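Local atomic coordinates of putative glucose-6-phosphate 1-epimerase (PDB entry 2HTA), a protein that probably interconverts the alpha and beta anomers of glucose 6-phosphate and related hexose 6-phosphates, as a monomeric mutarotase. Residues A87-V92 and H179-V184; P93-W98 and T175-S180. One frame throughout, in Å; residues are numbered along the deposited sequence.

Contact 1: A87-V92 and H179-V184; sequences ALRGGV and HSYFNV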
ATOM      1  N   ALA A  87      -5.882 -10.083   6.201  1.00 23.25           N
ATOM      2  CA  ALA A  87      -5.250  -8.878   5.637  1.00 23.40           C
ATOM      3  C   ALA A  87      -4.249  -8.295   6.577  1.00 23.24           C
ATOM      4  O   ALA A  87      -4.494  -8.149   7.782  1.00 24.49           O
ATOM      5  CB  ALA A  87      -6.310  -7.837   5.246  1.00 23.13           C
ATOM      6  N   LEU A  88      -3.086  -7.951   6.039  1.00 23.34           N
ATOM      7  CA  LEU A  88      -2.015  -7.339   6.823  1.00 22.03           C
ATOM      8  C   LEU A  88      -2.262  -5.846   7.018  1.00 21.62           C
ATOM      9  O   LEU A  88      -2.684  -5.157   6.054  1.00 21.65           O
ATOM     10  CB  LEU A  88      -0.697  -7.573   6.112  1.00 21.71           C
ATOM     11  CG  LEU A  88      -0.158  -9.003   6.160  1.00 23.53           C
ATOM     12  CD1 LEU A  88       0.511  -9.346   4.829  1.00 24.40           C
ATOM     13  CD2 LEU A  88       0.788  -9.236   7.382  1.00 24.19           C
ATOM     14  N   ARG A  89      -2.031  -5.341   8.246  1.00 19.93           N
ATOM     15  CA  ARG A  89      -2.291  -3.928   8.545  1.00 20.49           C
ATOM     16  C   ARG A  89      -0.986  -3.119   8.409  1.00 19.72           C
ATOM     17  O   ARG A  89      -0.077  -3.288   9.222  1.00 19.31           O
ATOM     18  CB  ARG A  89      -2.837  -3.720   9.981  1.00 21.13           C
ATOM     19  CG  ARG A  89      -3.111  -2.265  10.331  1.00 19.74           C
ATOM     20  CD  ARG A  89      -4.277  -1.625   9.557  1.00 21.29           C
ATOM     21  NE  ARG A  89      -5.549  -2.313   9.777  1.00 22.37           N
ATOM     22  CZ  ARG A  89      -6.683  -2.013   9.160  1.00 26.42           C
ATOM     23  NH1 ARG A  89      -6.719  -1.040   8.234  1.00 22.44           N
ATOM     24  NH2 ARG A  89      -7.809  -2.714   9.451  1.00 27.79           N
ATOM     25  N   GLY A  90      -0.944  -2.220   7.431  1.00 19.82           N
ATOM     26  CA  GLY A  90       0.314  -1.438   7.192  1.00 18.96           C
ATOM     27  C   GLY A  90       0.873  -1.725   5.821  1.00 18.45           C
ATOM     28  O   GLY A  90       0.267  -2.436   5.021  1.00 18.65           O
ATOM     29  N   GLY A  91       2.036  -1.146   5.514  1.00 17.79           N
ATOM     30  CA  GLY A  91       2.663  -1.417   4.249  1.00 17.85           C
ATOM     31  C   GLY A  91       1.828  -0.881   3.109  1.00 17.67           C
ATOM     32  O   GLY A  91       1.244   0.205   3.219  1.00 17.00           O
ATOM     33  N   VAL A  92       1.740  -1.652   2.019  1.00 17.19           N
ATOM     34  CA  VAL A  92       1.005  -1.205   0.814  1.00 17.60           C
ATOM     35  C   VAL A  92       0.015  -2.337   0.408  1.00 18.23           C
ATOM     36  O   VAL A  92       0.298  -3.160  -0.453  1.00 18.95           O
ATOM     37  CB  VAL A  92       1.980  -0.854  -0.365  1.00 17.98           C
ATOM     38  CG1 VAL A  92       1.169  -0.400  -1.605  1.00 17.62           C
ATOM     39  CG2 VAL A  92       2.961   0.293   0.061  1.00 19.13           C
ATOM     40  N   HIS A 179      -2.838   0.981  -1.255  1.00 18.49           N
ATOM     41  CA  HIS A 179      -3.363   1.602  -0.030  1.00 18.39           C
ATOM     42  C   HIS A 179      -2.197   1.967   0.913  1.00 19.09           C
ATOM     43  O   HIS A 179      -2.192   1.578   2.075  1.00 19.24           O
ATOM     44  CB  HIS A 179      -4.262   0.563   0.665  1.00 20.17           C
ATOM     45  CG  HIS A 179      -5.132   1.089   1.762  1.00 20.64           C
ATOM     46  ND1 HIS A 179      -4.629   1.715   2.872  1.00 23.87           N
ATOM     47  CD2 HIS A 179      -6.479   0.967   1.982  1.00 23.24           C
ATOM     48  CE1 HIS A 179      -5.611   2.020   3.708  1.00 21.21           C
ATOM     49  NE2 HIS A 179      -6.735   1.543   3.208  1.00 23.05           N
ATOM     50  N   SER A 180      -1.210   2.715   0.424  1.00 19.06           N
ATOM     51  CA  SER A 180       0.029   2.904   1.207  1.00 18.07           C
ATOM     52  C   SER A 180      -0.081   3.621   2.558  1.00 17.46           C
ATOM     53  O   SER A 180      -0.740   4.655   2.655  1.00 18.28           O
ATOM     54  CB  SER A 180       1.032   3.685   0.335  1.00 18.13           C
ATOM     55  OG  SER A 180       0.983   3.141  -0.955  1.00 17.46           O
ATOM     56  N   TYR A 181       0.594   3.058   3.572  1.00 16.48           N
ATOM     57  CA  TYR A 181       0.743   3.618   4.926  1.00 15.78           C
ATOM     58  C   TYR A 181       2.169   4.198   5.062  1.00 17.07           C
ATOM     59  O   TYR A 181       3.125   3.444   5.062  1.00 17.49           O
ATOM     60  CB  TYR A 181       0.683   2.505   5.964  1.00 14.68           C
ATOM     61  CG  TYR A 181      -0.705   1.922   6.144  1.00 16.61           C
ATOM     62  CD1 TYR A 181      -1.270   1.063   5.166  1.00 18.48           C
ATOM     63  CD2 TYR A 181      -1.413   2.162   7.289  1.00 18.17           C
ATOM     64  CE1 TYR A 181      -2.543   0.446   5.336  1.00 17.08           C
ATOM     65  CE2 TYR A 181      -2.738   1.569   7.473  1.00 15.90           C
ATOM     66  CZ  TYR A 181      -3.265   0.745   6.496  1.00 18.69           C
ATOM     67  OH  TYR A 181      -4.526   0.170   6.672  1.00 21.22           O
ATOM     68  N   PHE A 182       2.249   5.491   5.275  1.00 18.24           N
ATOM     69  CA  PHE A 182       3.504   6.212   5.365  1.00 19.88           C
ATOM     70  C   PHE A 182       3.757   6.547   6.812  1.00 20.91           C
ATOM     71  O   PHE A 182       2.885   7.040   7.517  1.00 20.93           O
ATOM     72  CB  PHE A 182       3.432   7.461   4.489  1.00 19.06           C
ATOM     73  CG  PHE A 182       3.340   7.134   3.044  1.00 18.30           C
ATOM     74  CD1 PHE A 182       2.125   7.240   2.356  1.00 20.17           C
ATOM     75  CD2 PHE A 182       4.445   6.602   2.381  1.00 17.60           C
ATOM     76  CE1 PHE A 182       2.033   6.856   1.015  1.00 20.36           C
ATOM     77  CE2 PHE A 182       4.382   6.241   1.015  1.00 20.06           C
ATOM     78  CZ  PHE A 182       3.164   6.363   0.336  1.00 18.74           C
ATOM     79  N   ASN A 183       4.976   6.232   7.223  1.00 21.18           N
ATOM     80  CA  ASN A 183       5.497   6.477   8.569  1.00 22.02           C
ATOM     81  C   ASN A 183       5.719   7.975   8.730  1.00 22.01           C
ATOM     82  O   ASN A 183       6.383   8.616   7.916  1.00 22.47           O
ATOM     83  CB  ASN A 183       6.795   5.665   8.707  1.00 21.07           C
ATOM     84  CG  ASN A 183       7.373   5.660  10.119  1.00 25.94           C
ATOM     85  OD1 ASN A 183       6.641   5.604  11.103  1.00 24.93           O
ATOM     86  ND2 ASN A 183       8.725   5.695  10.218  1.00 26.23           N
ATOM     87  N   VAL A 184       5.078   8.539   9.743  1.00 20.73           N
ATOM     88  CA  VAL A 184       5.210   9.968  10.069  1.00 21.52           C
ATOM     89  C   VAL A 184       5.597  10.137  11.534  1.00 21.67           C
ATOM     90  O   VAL A 184       5.312   9.259  12.362  1.00 21.44           O
ATOM     91  CB  VAL A 184       3.950  10.834   9.742  1.00 20.05           C
ATOM     92  CG1 VAL A 184       3.649  10.772   8.250  1.00 20.27           C
ATOM     93  CG2 VAL A 184       2.725  10.405  10.548  1.00 17.21           C
TER
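Arg89 NH1 donates a hydrogen bond to the phenol oxygen Tyr181 OH at 3.0 Å. The N-H...O angle is 152°, and the oxygen lies at the edge of the guanidinium, tilted a little from its plane. The guanidinium and the phenol ring stand 73° apart. The arginine chain is bent at chi2 (68°) and chi3, which brings its end back to the tyrosine. Arg89 CD thereby also comes to 3.4 Å from Tyr181 OH. Arg89 NE also forms a salt bridge with Asp269, so the guanidinium has a second partner.

The second polar link is a backbone one: Tyr181 N bonds to Gly91 O at 2.9 Å. The same carbonyl receives a longer C-H contact from Ser180 CA and lies near the edge of the Tyr181 ring.

Packing centres on that ring. Gly90 CA sits over one face, 3.7 Å from the centroid of the Tyr181 ring, in a CH-pi contact. It is offset toward the rim of the ring. Gly90 O is bonded to His61. Farther along, both methyls of Val92 meet the side chain of Ser180: Val92 CG1 and CG2 are each 3.6 Å from Ser180 OG. That hydroxyl has its polar partner in Gln302, so the valine gives it only an apolar cover.

Arg89 probably binds the substrate, as in related enzymes. His179, the probable active-site histidine, lies two residues before Tyr181. Arg89 NH1 and His179 NE2 are 5.7 Å apart. The phenol and Asp269 thus probably orient the guanidinium of a substrate-binding arginine near His179.

Contact 2: P93-W98 and T175-S180; sequences PICWPW and TSALHS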
ATOM      1  N   PRO A  93      -1.139  -2.409   1.086  1.00 18.45           N
ATOM      2  CA  PRO A  93      -2.154  -3.393   0.663  1.00 17.63           C
ATOM      3  C   PRO A  93      -2.542  -3.148  -0.780  1.00 16.56           C
ATOM      4  O   PRO A  93      -2.811  -2.011  -1.162  1.00 16.98           O
ATOM      5  CB  PRO A  93      -3.360  -3.075   1.587  1.00 18.75           C
ATOM      6  CG  PRO A  93      -2.745  -2.361   2.805  1.00 19.01           C
ATOM      7  CD  PRO A  93      -1.511  -1.658   2.301  1.00 17.53           C
ATOM      8  N   ILE A  94      -2.574  -4.212  -1.592  1.00 17.10           N
ATOM      9  CA  ILE A  94      -3.088  -4.152  -2.991  1.00 15.87           C
ATOM     10  C   ILE A  94      -4.586  -4.469  -2.899  1.00 17.57           C
ATOM     11  O   ILE A  94      -4.955  -5.578  -2.478  1.00 17.72           O
ATOM     12  CB  ILE A  94      -2.401  -5.200  -3.909  1.00 16.24           C
ATOM     13  CG1 ILE A  94      -0.907  -4.748  -4.135  1.00 14.76           C
ATOM     14  CG2 ILE A  94      -3.123  -5.364  -5.316  1.00 14.70           C
ATOM     15  CD1 ILE A  94      -0.097  -5.908  -4.709  1.00 14.98           C
ATOM     16  N   CYS A  95      -5.401  -3.496  -3.282  1.00 16.51           N
ATOM     17  CA  CYS A  95      -6.850  -3.626  -3.156  1.00 17.56           C
ATOM     18  C   CYS A  95      -7.395  -3.903  -4.533  1.00 17.40           C
ATOM     19  O   CYS A  95      -7.441  -3.026  -5.384  1.00 18.58           O
ATOM     20  CB  CYS A  95      -7.454  -2.351  -2.641  1.00 16.78           C
ATOM     21  SG  CYS A  95      -6.669  -1.718  -1.066  1.00 20.93           S
ATOM     22  N   TRP A  96      -7.822  -5.128  -4.740  1.00 18.94           N
ATOM     23  CA  TRP A  96      -8.273  -5.577  -6.063  1.00 17.82           C
ATOM     24  C   TRP A  96      -9.133  -6.840  -5.909  1.00 18.21           C
ATOM     25  O   TRP A  96      -8.775  -7.714  -5.154  1.00 19.21           O
ATOM     26  CB  TRP A  96      -7.032  -5.883  -6.905  1.00 17.79           C
ATOM     27  CG  TRP A  96      -7.336  -6.108  -8.377  1.00 18.89           C
ATOM     28  CD1 TRP A  96      -7.264  -5.194  -9.373  1.00 20.33           C
ATOM     29  CD2 TRP A  96      -7.703  -7.363  -8.997  1.00 19.44           C
ATOM     30  NE1 TRP A  96      -7.627  -5.780 -10.579  1.00 18.97           N
ATOM     31  CE2 TRP A  96      -7.893  -7.109 -10.366  1.00 19.32           C
ATOM     32  CE3 TRP A  96      -7.911  -8.664  -8.507  1.00 19.33           C
ATOM     33  CZ2 TRP A  96      -8.292  -8.118 -11.278  1.00 21.64           C
ATOM     34  CZ3 TRP A  96      -8.293  -9.682  -9.405  1.00 19.19           C
ATOM     35  CH2 TRP A  96      -8.481  -9.389 -10.774  1.00 22.86           C
ATOM     36  N   PRO A  97     -10.214  -7.013  -6.720  1.00 18.08           N
ATOM     37  CA  PRO A  97     -10.734  -6.190  -7.796  1.00 18.59           C
ATOM     38  C   PRO A  97     -11.809  -5.180  -7.372  1.00 18.34           C
ATOM     39  O   PRO A  97     -12.554  -4.712  -8.234  1.00 17.47           O
ATOM     40  CB  PRO A  97     -11.312  -7.248  -8.761  1.00 17.45           C
ATOM     41  CG  PRO A  97     -11.895  -8.305  -7.818  1.00 19.85           C
ATOM     42  CD  PRO A  97     -11.005  -8.263  -6.569  1.00 19.28           C
ATOM     43  N   TRP A  98     -11.891  -4.821  -6.086  1.00 18.23           N
ATOM     44  CA  TRP A  98     -12.657  -3.623  -5.703  1.00 19.11           C
ATOM     45  C   TRP A  98     -11.964  -2.841  -4.639  1.00 20.08           C
ATOM     46  O   TRP A  98     -11.134  -3.382  -3.913  1.00 21.68           O
ATOM     47  CB  TRP A  98     -14.145  -3.921  -5.307  1.00 20.47           C
ATOM     48  CG  TRP A  98     -14.267  -4.777  -4.066  1.00 20.79           C
ATOM     49  CD1 TRP A  98     -14.329  -4.348  -2.750  1.00 20.25           C
ATOM     50  CD2 TRP A  98     -14.308  -6.196  -4.036  1.00 19.80           C
ATOM     51  NE1 TRP A  98     -14.421  -5.434  -1.907  1.00 19.64           N
ATOM     52  CE2 TRP A  98     -14.422  -6.582  -2.662  1.00 21.20           C
ATOM     53  CE3 TRP A  98     -14.336  -7.188  -5.031  1.00 20.58           C
ATOM     54  CZ2 TRP A  98     -14.492  -7.927  -2.257  1.00 20.62           C
ATOM     55  CZ3 TRP A  98     -14.408  -8.538  -4.620  1.00 22.30           C
ATOM     56  CH2 TRP A  98     -14.479  -8.884  -3.247  1.00 22.20           C
ATOM     57  N   THR A 175     -12.430  -1.828  -9.636  1.00 22.31           N
ATOM     58  CA  THR A 175     -11.864  -0.683  -8.947  1.00 20.96           C
ATOM     59  C   THR A 175     -10.746  -1.220  -8.040  1.00 20.28           C
ATOM     60  O   THR A 175     -10.717  -2.412  -7.675  1.00 20.06           O
ATOM     61  CB  THR A 175     -12.909   0.116  -8.149  1.00 21.96           C
ATOM     62  OG1 THR A 175     -13.531  -0.741  -7.192  1.00 23.27           O
ATOM     63  CG2 THR A 175     -14.040   0.741  -9.121  1.00 20.97           C
ATOM     64  N   SER A 176      -9.758  -0.374  -7.762  1.00 18.63           N
ATOM     65  CA  SER A 176      -8.547  -0.857  -7.099  1.00 17.89           C
ATOM     66  C   SER A 176      -7.840   0.305  -6.399  1.00 17.17           C
ATOM     67  O   SER A 176      -8.195   1.483  -6.629  1.00 17.47           O
ATOM     68  CB  SER A 176      -7.590  -1.511  -8.078  1.00 18.30           C
ATOM     69  OG  SER A 176      -7.309  -0.650  -9.179  1.00 20.11           O
ATOM     70  N   ALA A 177      -6.833  -0.034  -5.587  1.00 18.02           N
ATOM     71  CA  ALA A 177      -6.001   0.955  -4.891  1.00 19.18           C
ATOM     72  C   ALA A 177      -4.641   0.363  -4.490  1.00 19.91           C
ATOM     73  O   ALA A 177      -4.519  -0.881  -4.275  1.00 21.08           O
ATOM     74  CB  ALA A 177      -6.704   1.432  -3.588  1.00 18.66           C
ATOM     75  N   LEU A 178      -3.621   1.236  -4.377  1.00 19.13           N
ATOM     76  CA  LEU A 178      -2.420   0.854  -3.649  1.00 18.14           C
ATOM     77  C   LEU A 178      -2.539   1.674  -2.353  1.00 17.70           C
ATOM     78  O   LEU A 178      -2.481   2.903  -2.371  1.00 16.65           O
ATOM     79  CB  LEU A 178      -1.158   1.208  -4.483  1.00 19.35           C
ATOM     80  CG  LEU A 178      -1.146   0.635  -5.887  1.00 18.02           C
ATOM     81  CD1 LEU A 178       0.107   1.102  -6.704  1.00 17.41           C
ATOM     82  CD2 LEU A 178      -1.149  -0.936  -5.796  1.00 17.43           C
ATOM     83  N   HIS A 179      -2.838   0.981  -1.255  1.00 18.49           N
ATOM     84  CA  HIS A 179      -3.363   1.602  -0.030  1.00 18.39           C
ATOM     85  C   HIS A 179      -2.197   1.967   0.913  1.00 19.09           C
ATOM     86  O   HIS A 179      -2.192   1.578   2.075  1.00 19.24           O
ATOM     87  CB  HIS A 179      -4.262   0.563   0.665  1.00 20.17           C
ATOM     88  CG  HIS A 179      -5.132   1.089   1.762  1.00 20.64           C
ATOM     89  ND1 HIS A 179      -4.629   1.715   2.872  1.00 23.87           N
ATOM     90  CD2 HIS A 179      -6.479   0.967   1.982  1.00 23.24           C
ATOM     91  CE1 HIS A 179      -5.611   2.020   3.708  1.00 21.21           C
ATOM     92  NE2 HIS A 179      -6.735   1.543   3.208  1.00 23.05           N
ATOM     93  N   SER A 180      -1.210   2.715   0.424  1.00 19.06           N
ATOM     94  CA  SER A 180       0.029   2.904   1.207  1.00 18.07           C
ATOM     95  C   SER A 180      -0.081   3.621   2.558  1.00 17.46           C
ATOM     96  O   SER A 180      -0.740   4.655   2.655  1.00 18.28           O
ATOM     97  CB  SER A 180       1.032   3.685   0.335  1.00 18.13           C
ATOM     98  OG  SER A 180       0.983   3.141  -0.955  1.00 17.46           O
TER
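Pro93 and His179 meet at the buried end of a short antiparallel pairing. His179 N bonds to Pro93 O at 3.0 Å, with the donor in the carbonyl plane. The proline ring crosses the histidine side chain, and Pro93 CD comes to 3.3 Å from His179 O. With CG anti to the backbone N (chi1 -167°), the imidazole has Cys95 SG at its edge. Cys95 SG also touches His179 CB at 3.7 Å.

The middle is regular and tight. Cys95 and Ala177 form a hydrogen-bonded pair, joined by Cys95 N to Ala177 O at 2.9 Å and by Ala177 N to Cys95 O at 3.1 Å. Their CB atoms touch on one face of the sheet. On the other face Ile94 and Leu178 lie side by side and point the same way, but their contact is longer, with Ile94 CG1 4.2 Å from Leu178 CD2.

At the far end the pairing is less regular, and Thr175 and Trp98 are partly exposed. A cis peptide precedes Pro97, and Pro97 CB covers a face of the Trp96 ring. Thr175 N reaches Pro97 O at 3.2 Å, but from well above the carbonyl plane. Trp98 CB lies beside Thr175 OG1, whose polar partner is Phe99 N. Trp98 NE1 bonds to Pro108 O.

Strand 278-286 flanks 172-183 as well and brings Glu282, the other probable active-site residue, beside His179. The arrangement belongs to the beta-sandwich fold of the galactose mutarotase family, with the probable catalytic histidine at the centre of an inverse gamma turn.

Contacts 1 and 2 follow one another along strand 172-183 and share His179 and Ser180. Both are mostly buried, and contact 1 lies nearer the centre of the chain. In contact 1 only Arg89 among the touching residues is partly exposed; in contact 2 Thr175 and Trp98 are. Their centres are about 12 Å apart. They touch where Tyr181 CE1 packs on Pro93 CG at 3.8 Å. Contact 2 is held by backbone pairing between strands 94-95 and 172-183. Contact 1 joins the irregular loop before strand 94-95 to the later part of 172-183 and depends more on side chains, including a charged arginine. Together they bring a probable substrate-binding residue and a probable catalytic histidine to one site.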